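Local coordinates for macrophage migration inhibitory factor-like protein (Entamoeba histolytica, PDB 6CUQ), which belongs to the macrophage migration inhibitory factor family, small alpha/beta proteins that assemble as trimers, and is a MIF-like protein of an amoebic parasite, at residues A18-T21 and E22-K26. Sequence-based numbering, arbitrary orientation.
Sequences ADIT and EEIKK. With EDO (1,2-ethanediol), chain D.
Thr21 caps the helix that begins at Glu22, its side chain taking up a backbone N-H of the first turn. The evidence is the bond from Ile24 N to Thr21 OG1, 3.1 Å long with an N-H...O angle of 162°, the N-cap bond to the third residue beyond the cap. A chi1 of 65° sets OG1 between the backbone N and carbonyl carbon of Thr21, which turns the hydroxyl oxygen over the helix end; there it also lies 3.4 Å from Ile24 CG1. The carbonyl of the same residue starts the regular helical bonding, since Lys25 N donates to Thr21 O at 3.1 Å.

Ile20, one residue earlier, supplies the apolar part. Its CB lies 4.0 Å from Ile24 CG2, the two side chains running roughly at right angles, while its CD1 rests 3.7 Å from Lys25 CG, against the base of the lysine chain. With that chain extended beyond CG, Lys25 crosses Ile20 at a slant, its CE 3.8 Å from Ile20 CG1, and its NZ gives Glu22 OE2 a 3.0 Å salt bridge on the syn side, 26° out of the carboxylate plane. NZ is also hydrogen-bonded to Thr53 OG1, its strongest polar partner. The same Glu22 oxygen accepts from O1 of a 1,2-ethanediol, probably a crystallisation additive.

The whole turn joins the loop after strand 11-16 to helix 22-40, in a chain whose two long helices and four-stranded mixed sheet match the MIF fold. Helix 80-95 flanks it, Ala95 touching Ile20 and Lys94 touching Ile24, while Val55 of a second subunit packs on Glu22 and Lys25, placing this helix start beside a subunit interface.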
loop_
_atom_site.group_PDB
_atom_site.type_symbol
_atom_site.label_atom_id
_atom_site.label_comp_id
_atom_site.label_asym_id
_atom_site.label_seq_id
_atom_site.Cartn_x
_atom_site.Cartn_y
_atom_site.Cartn_z
ATOM N N ALA B 18 -9.732 -12.638 -0.558
ATOM C CA ALA B 18 -10.271 -13.988 -0.605
ATOM C C ALA B 18 -10.085 -14.676 0.739
ATOM O O ALA B 18 -9.178 -14.354 1.506
ATOM C CB ALA B 18 -9.608 -14.810 -1.708
ATOM N N ASP B 19 -10.956 -15.639 1.015
ATOM C CA ASP B 19 -10.850 -16.500 2.196
ATOM C C ASP B 19 -9.931 -17.671 1.837
ATOM O O ASP B 19 -10.363 -18.670 1.264
ATOM C CB ASP B 19 -12.252 -16.947 2.621
ATOM C CG ASP B 19 -12.244 -18.000 3.720
ATOM O OD1 ASP B 19 -11.336 -17.986 4.576
ATOM O OD2 ASP B 19 -13.140 -18.874 3.714
ATOM N N ILE B 20 -8.632 -17.541 2.141
ATOM C CA ILE B 20 -7.636 -18.546 1.764
ATOM C C ILE B 20 -6.726 -18.900 2.941
ATOM O O ILE B 20 -6.553 -18.125 3.884
ATOM C CB ILE B 20 -6.789 -18.070 0.570
ATOM C CG1 ILE B 20 -6.328 -16.640 0.810
ATOM C CG2 ILE B 20 -7.586 -18.117 -0.723
ATOM C CD1 ILE B 20 -5.354 -16.156 -0.220
ATOM N N THR B 21 -6.113 -20.084 2.864
ATOM C CA THR B 21 -5.174 -20.501 3.902
ATOM C C THR B 21 -3.867 -19.707 3.832
ATOM O O THR B 21 -3.475 -19.164 2.790
ATOM C CB THR B 21 -4.811 -21.988 3.787
ATOM O OG1 THR B 21 -4.103 -22.224 2.558
ATOM C CG2 THR B 21 -6.026 -22.901 3.904
ATOM N N GLU B 22 -3.148 -19.718 4.952
ATOM C CA GLU B 22 -1.819 -19.115 4.983
ATOM C C GLU B 22 -0.876 -19.789 3.980
ATOM O O GLU B 22 -0.127 -19.105 3.270
ATOM C CB GLU B 22 -1.255 -19.207 6.403
ATOM C CG GLU B 22 -2.088 -18.460 7.440
ATOM C CD GLU B 22 -2.299 -16.997 7.073
ATOM O OE1 GLU B 22 -1.301 -16.251 6.984
ATOM O OE2 GLU B 22 -3.465 -16.592 6.872
ATOM N N GLU B 23 -0.960 -21.117 3.845
ATOM C CA GLU B 23 -0.126 -21.810 2.859
ATOM C C GLU B 23 -0.358 -21.281 1.448
ATOM O O GLU B 23 0.606 -21.052 0.703
ATOM C CB GLU B 23 -0.365 -23.322 2.912
ATOM C CG GLU B 23 0.598 -24.091 2.030
ATOM C CD GLU B 23 2.069 -23.780 2.352
ATOM O OE1 GLU B 23 2.431 -23.751 3.552
ATOM O OE2 GLU B 23 2.859 -23.548 1.405
ATOM N N ILE B 24 -1.627 -21.089 1.061
ATOM C CA ILE B 24 -1.941 -20.562 -0.269
ATOM C C ILE B 24 -1.373 -19.153 -0.428
ATOM O O ILE B 24 -0.892 -18.776 -1.506
ATOM C CB ILE B 24 -3.464 -20.586 -0.519
ATOM C CG1 ILE B 24 -3.962 -21.999 -0.844
ATOM C CG2 ILE B 24 -3.855 -19.628 -1.661
ATOM C CD1 ILE B 24 -3.428 -22.566 -2.125
ATOM N N LYS B 25 -1.431 -18.346 0.634
ATOM C CA LYS B 25 -0.797 -17.030 0.596
ATOM C C LYS B 25 0.709 -17.141 0.357
ATOM O O LYS B 25 1.285 -16.351 -0.403
ATOM C CB LYS B 25 -1.068 -16.287 1.896
ATOM C CG LYS B 25 -2.443 -15.747 1.988
ATOM C CD LYS B 25 -2.748 -15.222 3.384
ATOM C CE LYS B 25 -4.266 -15.309 3.690
ATOM N NZ LYS B 25 -4.653 -14.616 4.954
ATOM N N LYS B 26 1.368 -18.107 1.006
ATOM C CA LYS B 26 2.780 -18.316 0.729
ATOM C C LYS B 26 2.984 -18.698 -0.730
ATOM O O LYS B 26 3.898 -18.192 -1.391
ATOM C CB LYS B 26 3.374 -19.383 1.659
ATOM C CG LYS B 26 3.330 -19.038 3.139
ATOM C CD LYS B 26 4.098 -20.095 3.931
ATOM C CE LYS B 26 3.826 -20.056 5.431
ATOM N NZ LYS B 26 2.635 -20.914 5.777
HETATM C C1 EDO D . -6.510 -17.646 8.587
HETATM O O1 EDO D . -5.977 -18.138 7.343
HETATM C C2 EDO D . -7.974 -17.257 8.393
HETATM O O2 EDO D . -8.713 -18.397 7.916
#